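Local structure of alpha-ketoglutarate-dependent non-heme iron oxygenase EasH (Aspergillus japonicus, 5M0T) at residues A[34-39]-A[94-99]; A[85-90]-A[225-230]. The protein acts as a non-heme iron oxygenase that depends on 2-oxoglutarate and takes part in the biosynthesis of the ergot alkaloid cycloclavine. One frame throughout, in Å; residues are numbered along the deposited sequence.

Interaction 1: residues A[34-39]-A[94-99]. With ZN (zinc ion), chain G.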
loop_
_atom_site.group_PDB
_atom_site.type_symbol
_atom_site.label_atom_id
_atom_site.label_comp_id
_atom_site.label_asym_id
_atom_site.label_seq_id
_atom_site.Cartn_x
_atom_site.Cartn_y
_atom_site.Cartn_z
ATOM N N VAL A 34 17.315 -19.243 1.817
ATOM C CA VAL A 34 18.702 -19.517 2.236
ATOM C C VAL A 34 18.852 -19.190 3.722
ATOM O O VAL A 34 18.218 -18.262 4.209
ATOM C CB VAL A 34 19.722 -18.699 1.385
ATOM C CG1 VAL A 34 19.439 -17.210 1.455
ATOM C CG2 VAL A 34 21.160 -18.976 1.792
ATOM N N VAL A 35 19.674 -19.955 4.432
ATOM C CA VAL A 35 20.037 -19.623 5.817
ATOM C C VAL A 35 21.253 -18.674 5.833
ATOM O O VAL A 35 22.304 -18.978 5.259
ATOM C CB VAL A 35 20.319 -20.887 6.648
ATOM C CG1 VAL A 35 20.802 -20.516 8.049
ATOM C CG2 VAL A 35 19.075 -21.782 6.706
ATOM N N ILE A 36 21.075 -17.510 6.451
ATOM C CA ILE A 36 22.165 -16.570 6.701
ATOM C C ILE A 36 22.731 -16.849 8.092
ATOM O O ILE A 36 22.079 -16.562 9.097
ATOM C CB ILE A 36 21.718 -15.090 6.607
ATOM C CG1 ILE A 36 20.983 -14.809 5.294
ATOM C CG2 ILE A 36 22.914 -14.165 6.697
ATOM C CD1 ILE A 36 20.456 -13.395 5.147
ATOM N N GLU A 37 23.946 -17.384 8.145
ATOM C CA GLU A 37 24.642 -17.589 9.414
ATOM C C GLU A 37 25.091 -16.243 9.954
ATOM O O GLU A 37 25.748 -15.464 9.248
ATOM C CB GLU A 37 25.858 -18.520 9.277
ATOM C CG GLU A 37 25.518 -19.974 8.987
ATOM C CD GLU A 37 24.746 -20.656 10.106
ATOM O OE1 GLU A 37 25.008 -20.372 11.289
ATOM O OE2 GLU A 37 23.875 -21.489 9.798
ATOM N N GLY A 38 24.699 -15.964 11.196
ATOM C CA GLY A 38 25.120 -14.756 11.884
ATOM C C GLY A 38 24.513 -13.499 11.322
ATOM O O GLY A 38 25.195 -12.486 11.214
ATOM N N PHE A 39 23.234 -13.555 10.948
ATOM C CA PHE A 39 22.538 -12.351 10.479
ATOM C C PHE A 39 22.575 -11.282 11.574
ATOM O O PHE A 39 22.904 -10.135 11.316
ATOM C CB PHE A 39 21.095 -12.687 10.057
ATOM C CG PHE A 39 20.281 -11.484 9.673
ATOM C CD1 PHE A 39 20.607 -10.746 8.534
ATOM C CD2 PHE A 39 19.206 -11.068 10.464
ATOM C CE1 PHE A 39 19.877 -9.622 8.190
ATOM C CE2 PHE A 39 18.469 -9.950 10.123
ATOM C CZ PHE A 39 18.811 -9.221 8.992
ATOM N N ASP A 94 20.421 -1.778 8.582
ATOM C CA ASP A 94 21.372 -2.846 8.271
ATOM C C ASP A 94 21.695 -2.906 6.767
ATOM O O ASP A 94 20.809 -3.116 5.940
ATOM C CB ASP A 94 20.822 -4.197 8.729
ATOM C CG ASP A 94 21.871 -5.278 8.726
ATOM O OD1 ASP A 94 21.848 -6.142 7.831
ATOM O OD2 ASP A 94 22.756 -5.254 9.604
ATOM N N GLU A 95 22.973 -2.736 6.432
ATOM C CA GLU A 95 23.424 -2.760 5.039
ATOM C C GLU A 95 23.121 -4.047 4.292
ATOM O O GLU A 95 22.805 -3.990 3.117
ATOM C CB GLU A 95 24.915 -2.411 4.939
ATOM C CG GLU A 95 25.098 -0.897 4.974
ATOM C CD GLU A 95 26.446 -0.417 5.482
ATOM O OE1 GLU A 95 26.808 -0.742 6.632
ATOM O OE2 GLU A 95 27.124 0.334 4.744
ATOM N N LEU A 96 23.202 -5.195 4.950
ATOM C CA LEU A 96 22.867 -6.449 4.282
ATOM C C LEU A 96 21.361 -6.525 3.945
ATOM O O LEU A 96 20.995 -6.902 2.837
ATOM C CB LEU A 96 23.308 -7.670 5.101
ATOM C CG LEU A 96 22.933 -9.021 4.482
ATOM C CD1 LEU A 96 23.570 -9.151 3.113
ATOM C CD2 LEU A 96 23.352 -10.173 5.366
ATOM N N LEU A 97 20.506 -6.157 4.894
ATOM C CA LEU A 97 19.066 -6.123 4.652
ATOM C C LEU A 97 18.747 -5.245 3.444
ATOM O O LEU A 97 18.024 -5.645 2.549
ATOM C CB LEU A 97 18.319 -5.617 5.894
ATOM C CG LEU A 97 16.781 -5.566 5.887
ATOM C CD1 LEU A 97 16.226 -5.898 7.276
ATOM C CD2 LEU A 97 16.254 -4.224 5.398
ATOM N N HIS A 98 19.307 -4.050 3.424
ATOM C CA HIS A 98 19.033 -3.108 2.354
ATOM C C HIS A 98 19.614 -3.530 1.008
ATOM O O HIS A 98 18.986 -3.309 -0.013
ATOM C CB HIS A 98 19.507 -1.717 2.747
ATOM C CG HIS A 98 18.657 -1.092 3.795
ATOM N ND1 HIS A 98 17.380 -0.650 3.535
ATOM C CD2 HIS A 98 18.875 -0.870 5.108
ATOM C CE1 HIS A 98 16.850 -0.165 4.641
ATOM N NE2 HIS A 98 17.737 -0.288 5.609
ATOM N N GLY A 99 20.789 -4.153 1.003
ATOM C CA GLY A 99 21.368 -4.676 -0.244
ATOM C C GLY A 99 20.479 -5.721 -0.902
ATOM O O GLY A 99 20.271 -5.686 -2.110
HETATM ZN ZN ZN G . 24.340 -21.734 12.569
HETATM O O HOH W 1 25.230 -20.813 14.091
#

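Interaction 2: residues A[85-90]-A[225-230]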
loop_
_atom_site.group_PDB
_atom_site.type_symbol
_atom_site.label_atom_id
_atom_site.label_comp_id
_atom_site.label_asym_id
_atom_site.label_seq_id
_atom_site.Cartn_x
_atom_site.Cartn_y
_atom_site.Cartn_z
ATOM N N LYS A 85 14.483 -0.176 20.399
ATOM C CA LYS A 85 15.496 0.750 19.901
ATOM C C LYS A 85 16.435 0.051 18.928
ATOM O O LYS A 85 16.795 0.621 17.891
ATOM C CB LYS A 85 16.291 1.358 21.071
ATOM C CG LYS A 85 17.158 2.565 20.709
ATOM C CD LYS A 85 17.765 3.182 21.962
ATOM C CE LYS A 85 18.908 4.130 21.627
ATOM N NZ LYS A 85 18.554 5.105 20.558
ATOM N N LEU A 86 16.810 -1.183 19.257
ATOM C CA LEU A 86 17.654 -1.994 18.393
ATOM C C LEU A 86 16.991 -2.247 17.022
ATOM O O LEU A 86 17.678 -2.278 15.996
ATOM C CB LEU A 86 18.014 -3.310 19.095
ATOM C CG LEU A 86 19.041 -4.230 18.409
ATOM C CD1 LEU A 86 19.898 -4.955 19.456
ATOM C CD2 LEU A 86 18.395 -5.229 17.433
ATOM N N PHE A 87 15.669 -2.411 17.001
ATOM C CA PHE A 87 14.936 -2.547 15.741
ATOM C C PHE A 87 15.027 -1.242 14.931
ATOM O O PHE A 87 15.441 -1.233 13.776
ATOM C CB PHE A 87 13.467 -2.902 16.011
ATOM C CG PHE A 87 12.709 -3.287 14.797
ATOM C CD1 PHE A 87 12.148 -2.319 13.972
ATOM C CD2 PHE A 87 12.532 -4.622 14.486
ATOM C CE1 PHE A 87 11.458 -2.681 12.829
ATOM C CE2 PHE A 87 11.832 -4.989 13.357
ATOM C CZ PHE A 87 11.296 -4.022 12.518
ATOM N N ARG A 88 14.620 -0.150 15.568
ATOM C CA ARG A 88 14.628 1.170 14.954
ATOM C C ARG A 88 15.987 1.590 14.379
ATOM O O ARG A 88 16.032 2.085 13.273
ATOM C CB ARG A 88 14.167 2.219 15.967
ATOM C CG ARG A 88 12.680 2.168 16.279
ATOM C CD ARG A 88 12.239 3.430 17.007
ATOM N NE ARG A 88 12.955 3.645 18.267
ATOM C CZ ARG A 88 12.709 3.025 19.421
ATOM N NH1 ARG A 88 11.764 2.091 19.523
ATOM N NH2 ARG A 88 13.442 3.337 20.483
ATOM N N ASP A 89 17.067 1.366 15.131
ATOM C CA ASP A 89 18.404 1.924 14.824
ATOM C C ASP A 89 19.374 0.950 14.145
ATOM O O ASP A 89 20.120 1.355 13.264
ATOM C CB ASP A 89 19.072 2.417 16.103
ATOM C CG ASP A 89 18.295 3.513 16.806
ATOM O OD1 ASP A 89 17.238 3.945 16.307
ATOM O OD2 ASP A 89 18.765 3.950 17.887
ATOM N N GLU A 90 19.386 -0.314 14.568
ATOM C CA GLU A 90 20.342 -1.297 14.052
ATOM C C GLU A 90 19.766 -2.055 12.855
ATOM O O GLU A 90 20.347 -2.038 11.779
ATOM C CB GLU A 90 20.809 -2.246 15.170
ATOM C CG GLU A 90 21.294 -1.494 16.417
ATOM C CD GLU A 90 22.073 -2.332 17.437
ATOM O OE1 GLU A 90 22.780 -3.298 17.067
ATOM O OE2 GLU A 90 21.996 -1.999 18.637
ATOM N N PHE A 225 11.829 -14.561 14.941
ATOM C CA PHE A 225 11.719 -13.118 14.703
ATOM C C PHE A 225 11.558 -12.847 13.212
ATOM O O PHE A 225 12.542 -12.568 12.532
ATOM C CB PHE A 225 12.970 -12.451 15.295
ATOM C CG PHE A 225 13.117 -10.987 15.007
ATOM C CD1 PHE A 225 12.028 -10.146 14.853
ATOM C CD2 PHE A 225 14.386 -10.436 14.934
ATOM C CE1 PHE A 225 12.204 -8.800 14.596
ATOM C CE2 PHE A 225 14.564 -9.095 14.678
ATOM C CZ PHE A 225 13.473 -8.275 14.508
ATOM N N PRO A 226 10.328 -12.996 12.680
ATOM C CA PRO A 226 10.076 -12.628 11.290
ATOM C C PRO A 226 10.131 -11.128 11.091
ATOM O O PRO A 226 9.532 -10.387 11.849
ATOM C CB PRO A 226 8.646 -13.131 11.034
ATOM C CG PRO A 226 8.046 -13.265 12.394
ATOM C CD PRO A 226 9.190 -13.761 13.227
ATOM N N LEU A 227 10.855 -10.693 10.072
ATOM C CA LEU A 227 10.908 -9.303 9.699
ATOM C C LEU A 227 10.670 -9.280 8.201
ATOM O O LEU A 227 11.511 -9.752 7.420
ATOM C CB LEU A 227 12.276 -8.728 10.094
ATOM C CG LEU A 227 12.564 -7.240 9.926
ATOM C CD1 LEU A 227 13.906 -6.941 10.585
ATOM C CD2 LEU A 227 12.593 -6.815 8.459
ATOM N N ILE A 228 9.522 -8.742 7.794
ATOM C CA ILE A 228 9.103 -8.835 6.397
ATOM C C ILE A 228 9.156 -7.471 5.724
ATOM O O ILE A 228 8.443 -6.541 6.116
ATOM C CB ILE A 228 7.712 -9.478 6.266
ATOM C CG1 ILE A 228 7.611 -10.712 7.174
ATOM C CG2 ILE A 228 7.441 -9.850 4.823
ATOM C CD1 ILE A 228 6.270 -11.425 7.142
ATOM N N MET A 229 10.021 -7.361 4.715
ATOM C CA MET A 229 10.079 -6.177 3.847
ATOM C C MET A 229 9.216 -6.423 2.626
ATOM O O MET A 229 9.055 -7.555 2.176
ATOM C CB MET A 229 11.518 -5.876 3.413
ATOM C CG MET A 229 12.487 -5.735 4.569
ATOM S SD MET A 229 12.011 -4.489 5.770
ATOM C CE MET A 229 12.142 -2.994 4.800
ATOM N N GLN A 230 8.700 -5.336 2.073
ATOM C CA GLN A 230 7.720 -5.402 1.009
ATOM C C GLN A 230 7.898 -4.292 -0.014
ATOM O O GLN A 230 8.306 -3.188 0.323
ATOM C CB GLN A 230 6.344 -5.317 1.662
ATOM C CG GLN A 230 5.142 -5.167 0.755
ATOM C CD GLN A 230 3.862 -5.438 1.531
ATOM O OE1 GLN A 230 3.645 -6.543 2.019
ATOM N NE2 GLN A 230 3.048 -4.417 1.692
#

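Interaction 1: residues A[34-39]-A[94-99]
Methyl CD2 of Leu-96 touches two side chains of segment 34-39, Ile-36 and Phe-39, and makes both of the close apolar contacts. It approaches the Phe-39 ring at its edge, near the ring plane, with Leu-96 CD2 4.2 Å from Phe-39 CD1. The same methyl reaches the branch methyl of Ile-36 (Ile-36 CG2 to Leu-96 CD2, 4.2 Å), so a single leucine tip bridges the end of strand 33-37 and the turn after it. Phe-39 CG stands anti to its backbone N (chi1 175°), which extends the ring toward the start of helix 95-105. There its CE1 comes 4.0 Å from Asp-94 OD1. Ring and carboxylate planes are 69° apart, so the two groups are turned well away from coplanar.

Asp-94 is the N-cap of that helix. Its OD1 accepts from Leu-97 N at 3.2 Å, a fairly straight bond (158°) made on the anti side of the oxygen, and more weakly from Leu-96 N. The other oxygen, OD2, forms a salt bridge with Arg-17. The carboxylate is therefore gripped at both oxygens, which should fix its rotation beside the ring.

The chain reaches Phe-39 through a type II turn, from Ile-36 to Phe-39, with Gly-38 at positive phi. Next to it, Glu-37 OE1 binds zinc at 2.0 Å, together with a water and Asp-200, while Gly-38 N donates to Asp-200 OD1.

No hydrogen bond crosses between the segments, and the join is van der Waals contact, with Ile-36, Phe-39 and Leu-96 buried and Asp-94 partly exposed. The polar end of Asp-94 is taken up by the cap bonds and Arg-17, whose positive charge, with the helix N-terminus, would be expected to stabilise an ionised Asp-94.

Interaction 2: residues A[85-90]-A[225-230]
Phe-87 and Phe-225 meet edge against edge, without stacking. Atom CZ of Phe-225 lies near the plane of the Phe-87 ring, 3.8 Å from Phe-87 CD2, and that CD2 in turn lies in the plane of the Phe-225 ring. Phe-225 CE1 also approaches, at 4.0 Å from Phe-87 CE2, so two neighbouring atoms of each rim take part. Ring stacking of Phe-225 involves Phe-48 of helix 42-52 instead. Within the helix, one face of the Arg-88 guanidinium lies against Lys-85 CA, off its centre.

The side chains of Leu-227 and Phe-87 point at each other from their two backbones: Leu-227 CD1 is 4.0 Å from Phe-87 CE2. Phe-87 CG is anti to the backbone N (chi1 -170°), carrying the ring away from its helix toward strand 222-231. Because residues alternate sides along that strand, Phe-225 and Leu-227 both face the helix and receive the ring together. Ser-117 of the adjoining strand 112-122 touches all three side chains.

On the helix itself, Lys-85 NZ forms a salt bridge 2.9 Å from Asp-89 OD2, one turn on, nearly in line with the C-O bond of that oxygen. Helix 42-52 supplies further polar ties: Glu-51 accepts from the backbone N of Lys-85 and Leu-86, and Arg-47 pairs with Glu-90.

Across the interface the chemistry is wholly apolar, with three buried side chains and no hydrogen bond, so between these two segments apolar burial and shape, not polar bonds, hold the helix against the strand. Since the Phe-225 side chain is about 8 Å from bound 2-oxoglutaric acid, this hydrophobic layer probably belongs to the core just behind the cosubstrate pocket of the cupin-type fold.

How the interactions relate
The segments alternate along the chain, in the order 34-39, 85-90, 94-99, 225-230, so the two contacts cross along the chain. Their centres are 12 Å apart. Both place a helix against the same seven-stranded mixed sheet: strands 33-37 and 222-231 belong to it, separated by 201-205 and 152-158, while helices 85-91 and 95-105 are consecutive. Direct packing joins the contacts, since Leu-97 CD1 of interaction 1 is 3.9 Å from Leu-227 CD2 of interaction 2, and Leu-97 also meets Met-229. Phe-155 on strand 152-158 touches both Phe-39 and Leu-97. These links suggest that both contacts belong to one apolar core between the helices and the cupin-type sheet.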